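Local coordinates for carbohydrate deacetylase Agd3 (Neosartorya fumigata, PDB 6NWZ), which probably removes N-acetyl groups from the exopolysaccharide galactosaminogalactan and is required for Aspergillus fumigatus biofilm formation, at residues 349-354 against 388-393; 305-310 against 326-331; 401-406 against 444-449. All coordinates share one frame; numbering follows the deposited sequence.

Interaction 1: 349-354 against 388-393; sequences DLWPST and HTFTHE. With ZN (zinc ion), chain L.
The indole N-H of Trp-351 has a second, weak acceptor in Glu-393 beside its main partner, a carboxylate outside this contact. NE1 lies 3.2 Å from OE1 of Glu-393, which sits at the ring edge close to the indole plane. The N-H points poorly at this oxygen, however: the angle at the hydrogen is 126°, so the bond is weak. The main acceptor is Glu-406 on helix 400-417. Glu-393 reaches the indole as an extended chain, its CG anti to the backbone N (chi1 177°), and its carboxylate is turned 34° from the ring plane.

The carboxylate spans polar and apolar ground. While OE1 serves the indole edge, OE2 rests against the leucine side chain, 3.7 Å from CD1 of Leu-350. The benzo end of the indole makes the apolar half of the contact: CZ2 of Trp-351 meets CG2 of Thr-391 at 3.5 Å, and CH2 of Trp-351 approaches CD2 of Phe-390 at 3.7 Å, those two side chains crossing at about a right angle. Thr-391 thus gives its methyl to the indole, whereas its hydroxyl bonds to Glu-406 and Tyr-330.

Two histidines of the 388-393 loop bind zinc through NE2, His-388 at 2.2 Å and His-392 at 2.4 Å, and Asp-256 supplies another ligand. This Asp-His-His set, with the histidines spaced as in the His-Thr-X-X-His motif, resembles the metal site of the CE4 polysaccharide deacetylases. The 349-354 loop packs on the same short loop without touching either histidine. Chemically, an N-H bonded chiefly to Glu-406, with Glu-393 as a minor acceptor, implies a polar grip at the five-membered ring, while dispersion holds the other end of the indole beside the metal-binding loop.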
loop_
_atom_site.group_PDB
_atom_site.type_symbol
_atom_site.label_atom_id
_atom_site.label_comp_id
_atom_site.label_asym_id
_atom_site.label_seq_id
_atom_site.Cartn_x
_atom_site.Cartn_y
_atom_site.Cartn_z
ATOM N N ASP A 349 17.641 -11.283 32.905
ATOM C CA ASP A 349 18.011 -12.170 31.811
ATOM C C ASP A 349 17.229 -13.478 31.895
ATOM O O ASP A 349 17.035 -14.037 32.979
ATOM C CB ASP A 349 19.515 -12.455 31.839
ATOM C CG ASP A 349 20.357 -11.196 31.700
ATOM O OD1 ASP A 349 19.881 -10.225 31.078
ATOM O OD2 ASP A 349 21.499 -11.177 32.209
ATOM N N LEU A 350 16.767 -13.961 30.738
ATOM C CA LEU A 350 16.140 -15.273 30.651
ATOM C C LEU A 350 17.022 -16.323 29.994
ATOM O O LEU A 350 16.791 -17.518 30.206
ATOM C CB LEU A 350 14.816 -15.191 29.876
ATOM C CG LEU A 350 13.720 -14.293 30.450
ATOM C CD1 LEU A 350 12.407 -14.557 29.736
ATOM C CD2 LEU A 350 13.568 -14.503 31.946
ATOM N N TRP A 351 18.020 -15.912 29.219
ATOM C CA TRP A 351 18.844 -16.865 28.494
ATOM C C TRP A 351 19.653 -17.726 29.463
ATOM O O TRP A 351 20.083 -17.241 30.515
ATOM C CB TRP A 351 19.787 -16.134 27.537
ATOM C CG TRP A 351 19.190 -15.871 26.186
ATOM C CD1 TRP A 351 18.054 -15.168 25.913
ATOM C CD2 TRP A 351 19.706 -16.304 24.922
ATOM N NE1 TRP A 351 17.826 -15.144 24.560
ATOM C CE2 TRP A 351 18.829 -15.832 23.929
ATOM C CE3 TRP A 351 20.825 -17.047 24.535
ATOM C CZ2 TRP A 351 19.035 -16.078 22.572
ATOM C CZ3 TRP A 351 21.028 -17.291 23.190
ATOM C CH2 TRP A 351 20.137 -16.808 22.224
ATOM N N PRO A 352 19.861 -19.004 29.146
ATOM C CA PRO A 352 20.783 -19.815 29.947
ATOM C C PRO A 352 22.173 -19.205 29.935
ATOM O O PRO A 352 22.633 -18.674 28.921
ATOM C CB PRO A 352 20.761 -21.180 29.250
ATOM C CG PRO A 352 19.458 -21.214 28.533
ATOM C CD PRO A 352 19.201 -19.797 28.098
ATOM N N SER A 353 22.841 -19.280 31.083
ATOM C CA SER A 353 24.165 -18.691 31.211
ATOM C C SER A 353 25.225 -19.454 30.428
ATOM O O SER A 353 26.253 -18.866 30.076
ATOM C CB SER A 353 24.552 -18.620 32.687
ATOM O OG SER A 353 24.332 -19.869 33.319
ATOM N N THR A 354 24.996 -20.745 30.131
ATOM C CA THR A 354 26.066 -21.553 29.543
ATOM C C THR A 354 26.361 -21.159 28.099
ATOM O O THR A 354 27.515 -20.802 27.801
ATOM C CB THR A 354 25.746 -23.043 29.698
ATOM N N HIS A 388 13.849 -13.271 12.342
ATOM C CA HIS A 388 12.716 -13.103 13.247
ATOM C C HIS A 388 13.139 -13.368 14.693
ATOM O O HIS A 388 12.333 -13.818 15.515
ATOM C CB HIS A 388 11.566 -14.020 12.828
ATOM C CG HIS A 388 10.242 -13.658 13.427
ATOM N ND1 HIS A 388 9.758 -12.367 13.447
ATOM C CD2 HIS A 388 9.291 -14.426 14.011
ATOM C CE1 HIS A 388 8.569 -12.354 14.027
ATOM N NE2 HIS A 388 8.264 -13.591 14.378
ATOM N N THR A 389 14.412 -13.078 15.000
ATOM C CA THR A 389 15.108 -13.383 16.256
ATOM C C THR A 389 15.330 -14.880 16.445
ATOM O O THR A 389 14.681 -15.708 15.793
ATOM C CB THR A 389 14.381 -12.813 17.478
ATOM O OG1 THR A 389 13.153 -13.520 17.697
ATOM C CG2 THR A 389 14.103 -11.335 17.284
ATOM N N PHE A 390 16.252 -15.237 17.340
ATOM C CA PHE A 390 16.675 -16.629 17.451
ATOM C C PHE A 390 15.614 -17.472 18.152
ATOM O O PHE A 390 15.112 -18.450 17.588
ATOM C CB PHE A 390 18.020 -16.710 18.179
ATOM C CG PHE A 390 18.655 -18.075 18.140
ATOM C CD1 PHE A 390 19.041 -18.644 16.939
ATOM C CD2 PHE A 390 18.879 -18.781 19.310
ATOM C CE1 PHE A 390 19.630 -19.899 16.906
ATOM C CE2 PHE A 390 19.467 -20.035 19.284
ATOM C CZ PHE A 390 19.841 -20.593 18.082
ATOM N N THR A 391 15.239 -17.095 19.373
ATOM C CA THR A 391 14.343 -17.901 20.192
ATOM C C THR A 391 12.916 -17.375 20.221
ATOM O O THR A 391 12.064 -17.978 20.883
ATOM C CB THR A 391 14.875 -17.993 21.626
ATOM O OG1 THR A 391 14.565 -16.787 22.335
ATOM C CG2 THR A 391 16.375 -18.173 21.611
ATOM N N HIS A 392 12.638 -16.269 19.529
ATOM C CA HIS A 392 11.322 -15.626 19.533
ATOM C C HIS A 392 10.960 -15.084 20.915
ATOM O O HIS A 392 9.782 -15.003 21.272
ATOM C CB HIS A 392 10.234 -16.575 19.022
ATOM C CG HIS A 392 8.954 -15.889 18.667
ATOM N ND1 HIS A 392 8.101 -15.373 19.620
ATOM C CD2 HIS A 392 8.384 -15.628 17.467
ATOM C CE1 HIS A 392 7.059 -14.824 19.021
ATOM N NE2 HIS A 392 7.207 -14.965 17.715
ATOM N N GLU A 393 11.968 -14.699 21.696
ATOM C CA GLU A 393 11.722 -14.118 23.011
ATOM C C GLU A 393 11.056 -12.756 22.873
ATOM O O GLU A 393 11.510 -11.906 22.098
ATOM C CB GLU A 393 13.028 -13.981 23.794
ATOM C CG GLU A 393 12.867 -13.310 25.159
ATOM C CD GLU A 393 14.192 -13.094 25.870
ATOM O OE1 GLU A 393 15.247 -13.345 25.251
ATOM O OE2 GLU A 393 14.182 -12.673 27.048
HETATM ZN ZN ZN L . 6.520 -14.425 15.486
#

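Interaction 2: 305-310 against 326-331; sequences NGNGNI and GGIEYD
The side-chain amide of Asn-307 meets the main chain of Ile-328 with both of its polar atoms, OD1 on the peptide N-H and ND2 on the carbonyl O. The second flat group, the ring of Tyr-330, belongs to the neighbourhood more than to the contact: CG2 of Ile-328 lies at its edge, in the ring plane, and its hydroxyl bonds to Thr-391.

Evidence for the pair of amide bonds is as follows. Ile-328 N donates to Asn-307 OD1 over 2.7 Å with an angle of 152° at the hydrogen, the donor standing somewhat off the plane of the side-chain carbonyl. In return, Asn-307 ND2 donates to Ile-328 O at 3.2 Å. This second donor lies in the carbonyl plane of Ile-328, on a lone pair, yet the acceptor is 31° out of the asparagine's own amide plane. The amide therefore twists slightly against the backbone it reads. Its CG stands anti to the backbone N (chi1 -170°), which throws the amide outward from the first turn of helix 306-313 toward the loop.

Next to this pair, CG2 of Ile-310 packs on CA of Gly-327 at 3.7 Å. The same CA makes a carbon-oxygen contact of 3.4 Å with OD1 of Asn-307, so the bare glycine backbone lies against both helix residues. The end of the Ile-310 side chain leads away from the loop, and Ile-310 also touches Cys-364 and Thr-365 of helix 362-366; Cys-364 is disulfide-bonded to Cys-323, just before the 326-331 loop.

Because one amide answers both a donor and an acceptor of a single residue, much as a neighbouring strand would, the identities of OD1 and ND2 are set by their partners, and the loop is fastened to the helix start without any charge.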
loop_
_atom_site.group_PDB
_atom_site.type_symbol
_atom_site.label_atom_id
_atom_site.label_comp_id
_atom_site.label_asym_id
_atom_site.label_seq_id
_atom_site.Cartn_x
_atom_site.Cartn_y
_atom_site.Cartn_z
ATOM N N ASN A 305 13.250 -18.344 12.747
ATOM C CA ASN A 305 13.686 -18.444 14.137
ATOM C C ASN A 305 14.651 -19.620 14.225
ATOM O O ASN A 305 14.224 -20.778 14.234
ATOM C CB ASN A 305 12.503 -18.630 15.074
ATOM C CG ASN A 305 11.538 -17.475 15.019
ATOM O OD1 ASN A 305 10.562 -17.501 14.273
ATOM N ND2 ASN A 305 11.803 -16.447 15.814
ATOM N N GLY A 306 15.950 -19.319 14.303
ATOM C CA GLY A 306 16.953 -20.370 14.273
ATOM C C GLY A 306 16.816 -21.387 15.390
ATOM O O GLY A 306 17.117 -22.568 15.195
ATOM N N ASN A 307 16.364 -20.953 16.570
ATOM C CA ASN A 307 16.261 -21.877 17.696
ATOM C C ASN A 307 15.250 -22.983 17.418
ATOM O O ASN A 307 15.396 -24.099 17.932
ATOM C CB ASN A 307 15.895 -21.116 18.972
ATOM C CG ASN A 307 15.999 -21.979 20.221
ATOM O OD1 ASN A 307 17.088 -22.407 20.606
ATOM N ND2 ASN A 307 14.865 -22.221 20.871
ATOM N N GLY A 308 14.229 -22.701 16.605
ATOM C CA GLY A 308 13.308 -23.748 16.203
ATOM C C GLY A 308 13.976 -24.837 15.387
ATOM O O GLY A 308 13.515 -25.984 15.374
ATOM N N ASN A 309 15.064 -24.496 14.694
ATOM C CA ASN A 309 15.826 -25.506 13.969
ATOM C C ASN A 309 16.622 -26.385 14.927
ATOM O O ASN A 309 16.673 -27.609 14.759
ATOM C CB ASN A 309 16.746 -24.830 12.952
ATOM C CG ASN A 309 17.733 -25.791 12.326
ATOM O OD1 ASN A 309 18.944 -25.604 12.425
ATOM N ND2 ASN A 309 17.220 -26.830 11.682
ATOM N N ILE A 310 17.238 -25.783 15.945
ATOM C CA ILE A 310 18.022 -26.567 16.893
ATOM C C ILE A 310 17.113 -27.453 17.736
ATOM O O ILE A 310 17.449 -28.606 18.031
ATOM C CB ILE A 310 18.886 -25.643 17.770
ATOM C CG1 ILE A 310 19.708 -24.684 16.902
ATOM C CG2 ILE A 310 19.796 -26.466 18.674
ATOM C CD1 ILE A 310 20.714 -25.371 16.004
ATOM N N GLY A 326 20.612 -29.436 23.207
ATOM C CA GLY A 326 19.411 -28.785 22.739
ATOM C C GLY A 326 19.652 -27.309 22.512
ATOM O O GLY A 326 20.774 -26.816 22.615
ATOM N N GLY A 327 18.572 -26.598 22.198
ATOM C CA GLY A 327 18.621 -25.172 21.953
ATOM C C GLY A 327 18.420 -24.358 23.213
ATOM O O GLY A 327 18.527 -24.857 24.335
ATOM N N ILE A 328 18.122 -23.075 23.016
ATOM C CA ILE A 328 17.916 -22.155 24.129
ATOM C C ILE A 328 16.542 -22.404 24.732
ATOM O O ILE A 328 15.535 -22.451 24.016
ATOM C CB ILE A 328 18.066 -20.699 23.664
ATOM C CG1 ILE A 328 19.460 -20.473 23.080
ATOM C CG2 ILE A 328 17.811 -19.742 24.816
ATOM C CD1 ILE A 328 20.574 -20.813 24.039
ATOM N N GLU A 329 16.495 -22.556 26.052
ATOM C CA GLU A 329 15.267 -22.916 26.744
ATOM C C GLU A 329 15.102 -22.051 27.984
ATOM O O GLU A 329 16.054 -21.859 28.745
ATOM C CB GLU A 329 15.275 -24.398 27.125
ATOM C CG GLU A 329 13.903 -25.027 27.161
ATOM C CD GLU A 329 13.941 -26.507 26.841
ATOM O OE1 GLU A 329 14.783 -27.226 27.420
ATOM O OE2 GLU A 329 13.132 -26.944 25.995
ATOM N N TYR A 330 13.890 -21.538 28.180
ATOM C CA TYR A 330 13.572 -20.663 29.303
ATOM C C TYR A 330 12.059 -20.639 29.474
ATOM O O TYR A 330 11.311 -21.110 28.613
ATOM C CB TYR A 330 14.119 -19.248 29.084
ATOM C CG TYR A 330 13.678 -18.639 27.772
ATOM C CD1 TYR A 330 12.478 -17.945 27.672
ATOM C CD2 TYR A 330 14.454 -18.773 26.627
ATOM C CE1 TYR A 330 12.066 -17.397 26.469
ATOM C CE2 TYR A 330 14.051 -18.230 25.423
ATOM C CZ TYR A 330 12.858 -17.543 25.348
ATOM O OH TYR A 330 12.459 -17.005 24.147
ATOM N N ASP A 331 11.616 -20.084 30.600
ATOM C CA ASP A 331 10.194 -19.898 30.864
ATOM C C ASP A 331 9.780 -18.489 30.459
ATOM O O ASP A 331 10.421 -17.508 30.853
ATOM C CB ASP A 331 9.870 -20.141 32.338
ATOM C CG ASP A 331 9.897 -21.610 32.704
ATOM O OD1 ASP A 331 11.001 -22.151 32.922
ATOM O OD2 ASP A 331 8.812 -22.223 32.769
#

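Interaction 3: 401-406 against 444-449; sequences ADVFKE and LQAWWD
The methyl of Ala-446 packs against Val-403 and the backbone of Phe-404 where helices 400-417 and 441-449 meet; their 401-406 and 444-449 segments approach to 8.2 Å between axes and cross at -38°. Ala-446 is the small residue at this apolar crossing: its CB lies 3.6 Å from the backbone N of Phe-404 and 3.7 Å from CG1 of Val-403, while the CA atoms of Phe-404 and Ala-446 are just 4.8 Å apart. CG1 of Val-403 is anti to the backbone N (chi1 -176°), and this branch also meets the pyrrole edge of Trp-447, 3.4 Å from NE1 and near the ring plane.

Aromatic contact continues on the other flank, where CE2 of Phe-404 reaches CB of Asp-449 at 4.1 Å. Here the carbon comes to the ring at its edge, the two side chains crossing at about a right angle.

Polar bonds remain within each helix or go to third parties. Gln-445 NE2 donates to Asp-449 OD1 at 2.7 Å on the syn side of the carboxylate, with an angle of 162°. The N-H of Trp-447, beside the valine methyl, has its acceptor in Gln-395 OE1.

With no hydrogen bond between the segments, the close approach rests on shape, the alanine methyl against the opposing backbone, and the hydrogen bonds of Gln-445 and Trp-447 go to partners other than the facing helix.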
loop_
_atom_site.group_PDB
_atom_site.type_symbol
_atom_site.label_atom_id
_atom_site.label_comp_id
_atom_site.label_asym_id
_atom_site.label_seq_id
_atom_site.Cartn_x
_atom_site.Cartn_y
_atom_site.Cartn_z
ATOM N N ALA A 401 21.117 -7.793 27.323
ATOM C CA ALA A 401 21.860 -9.035 27.130
ATOM C C ALA A 401 21.013 -10.091 26.430
ATOM O O ALA A 401 21.515 -10.827 25.571
ATOM C CB ALA A 401 22.363 -9.562 28.473
ATOM N N ASP A 402 19.731 -10.191 26.789
ATOM C CA ASP A 402 18.856 -11.156 26.132
ATOM C C ASP A 402 18.669 -10.801 24.663
ATOM O O ASP A 402 18.844 -11.648 23.777
ATOM C CB ASP A 402 17.500 -11.222 26.843
ATOM C CG ASP A 402 17.531 -12.076 28.103
ATOM O OD1 ASP A 402 18.583 -12.683 28.404
ATOM O OD2 ASP A 402 16.491 -12.141 28.795
ATOM N N VAL A 403 18.324 -9.542 24.383
ATOM C CA VAL A 403 18.021 -9.159 23.010
ATOM C C VAL A 403 19.275 -9.193 22.148
ATOM O O VAL A 403 19.205 -9.532 20.960
ATOM C CB VAL A 403 17.344 -7.777 22.984
ATOM C CG1 VAL A 403 16.934 -7.424 21.568
ATOM C CG2 VAL A 403 16.134 -7.771 23.906
ATOM N N PHE A 404 20.435 -8.859 22.721
ATOM C CA PHE A 404 21.679 -8.919 21.958
ATOM C C PHE A 404 21.933 -10.327 21.438
ATOM O O PHE A 404 22.355 -10.508 20.290
ATOM C CB PHE A 404 22.854 -8.452 22.818
ATOM C CG PHE A 404 24.137 -8.271 22.047
ATOM C CD1 PHE A 404 24.946 -9.357 21.744
ATOM C CD2 PHE A 404 24.534 -7.014 21.627
ATOM C CE1 PHE A 404 26.120 -9.191 21.035
ATOM C CE2 PHE A 404 25.708 -6.843 20.919
ATOM C CZ PHE A 404 26.501 -7.932 20.623
ATOM N N LYS A 405 21.688 -11.337 22.274
ATOM C CA LYS A 405 21.822 -12.715 21.827
ATOM C C LYS A 405 20.679 -13.126 20.905
ATOM O O LYS A 405 20.882 -13.948 20.004
ATOM C CB LYS A 405 21.914 -13.648 23.036
ATOM C CG LYS A 405 23.170 -13.422 23.871
ATOM C CD LYS A 405 23.384 -14.516 24.902
ATOM C CE LYS A 405 22.475 -14.341 26.107
ATOM N NZ LYS A 405 22.789 -13.119 26.903
ATOM N N GLU A 406 19.484 -12.558 21.097
ATOM C CA GLU A 406 18.373 -12.853 20.196
ATOM C C GLU A 406 18.717 -12.500 18.754
ATOM O O GLU A 406 18.320 -13.208 17.821
ATOM C CB GLU A 406 17.119 -12.099 20.641
ATOM C CG GLU A 406 16.446 -12.669 21.874
ATOM C CD GLU A 406 15.794 -14.009 21.610
ATOM O OE1 GLU A 406 15.952 -14.921 22.451
ATOM O OE2 GLU A 406 15.129 -14.148 20.561
ATOM N N LEU A 444 16.110 -1.992 21.435
ATOM C CA LEU A 444 16.417 -1.311 20.179
ATOM C C LEU A 444 17.909 -1.033 20.040
ATOM O O LEU A 444 18.445 -1.062 18.926
ATOM C CB LEU A 444 15.620 -0.009 20.078
ATOM C CG LEU A 444 14.095 -0.125 20.127
ATOM C CD1 LEU A 444 13.444 1.248 20.136
ATOM C CD2 LEU A 444 13.584 -0.943 18.957
ATOM N N GLN A 445 18.595 -0.759 21.153
ATOM C CA GLN A 445 20.044 -0.598 21.104
ATOM C C GLN A 445 20.733 -1.923 20.797
ATOM O O GLN A 445 21.733 -1.955 20.069
ATOM C CB GLN A 445 20.553 -0.019 22.425
ATOM C CG GLN A 445 22.036 0.331 22.430
ATOM C CD GLN A 445 22.352 1.561 21.599
ATOM O OE1 GLN A 445 21.826 2.646 21.846
ATOM N NE2 GLN A 445 23.215 1.394 20.604
ATOM N N ALA A 446 20.213 -3.026 21.341
ATOM C CA ALA A 446 20.763 -4.338 21.013
ATOM C C ALA A 446 20.615 -4.637 19.527
ATOM O O ALA A 446 21.524 -5.202 18.908
ATOM C CB ALA A 446 20.087 -5.419 21.853
ATOM N N TRP A 447 19.472 -4.268 18.936
ATOM C CA TRP A 447 19.333 -4.359 17.485
ATOM C C TRP A 447 20.393 -3.517 16.793
ATOM O O TRP A 447 21.087 -3.989 15.887
ATOM C CB TRP A 447 17.945 -3.892 17.032
ATOM C CG TRP A 447 16.761 -4.569 17.647
ATOM C CD1 TRP A 447 16.764 -5.539 18.606
ATOM C CD2 TRP A 447 15.383 -4.316 17.337
ATOM N NE1 TRP A 447 15.477 -5.901 18.916
ATOM C CE2 TRP A 447 14.610 -5.167 18.150
ATOM C CE3 TRP A 447 14.730 -3.452 16.452
ATOM C CZ2 TRP A 447 13.218 -5.179 18.104
ATOM C CZ3 TRP A 447 13.351 -3.465 16.407
ATOM C CH2 TRP A 447 12.609 -4.322 17.228
ATOM N N TRP A 448 20.526 -2.257 17.214
ATOM C CA TRP A 448 21.418 -1.333 16.528
ATOM C C TRP A 448 22.877 -1.732 16.685
ATOM O O TRP A 448 23.686 -1.483 15.785
ATOM C CB TRP A 448 21.198 0.086 17.051
ATOM C CG TRP A 448 21.925 1.133 16.265
ATOM C CD1 TRP A 448 23.255 1.442 16.335
ATOM C CD2 TRP A 448 21.361 2.012 15.289
ATOM N NE1 TRP A 448 23.552 2.456 15.459
ATOM C CE2 TRP A 448 22.406 2.825 14.806
ATOM C CE3 TRP A 448 20.073 2.192 14.775
ATOM C CZ2 TRP A 448 22.203 3.803 13.834
ATOM C CZ3 TRP A 448 19.871 3.161 13.813
ATOM C CH2 TRP A 448 20.931 3.957 13.353
ATOM N N ASP A 449 23.239 -2.332 17.821
ATOM C CA ASP A 449 24.622 -2.752 18.012
ATOM C C ASP A 449 24.996 -3.898 17.081
ATOM O O ASP A 449 26.182 -4.098 16.804
ATOM C CB ASP A 449 24.854 -3.118 19.477
ATOM C CG ASP A 449 24.787 -1.905 20.396
ATOM O OD1 ASP A 449 24.666 -0.771 19.883
ATOM O OD2 ASP A 449 24.859 -2.085 21.631
#

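All three contacts are largely buried and lie in the deacetylase region, but they differ in what they join. Interaction 3 packs helix on helix, mainly apolar and without a hydrogen bond across the interface, whereas interactions 1 and 2 fasten loops and use polar side chains. The 388-393 loop connects them. Phe-390 O probably accepts a hydrogen bond from the backbone N of Asn-307, and Thr-391 OG1 bonds to Tyr-330 OH, tying interaction 1 to interaction 2; on helix 400-417, Glu-406 bonds to both loops of interaction 1 and Asp-402 to the 349-354 loop, tying it to interaction 3. Interactions 2 and 3 do not touch, although their nearest atoms are about 4 Å apart. Only interaction 1 includes zinc ligands.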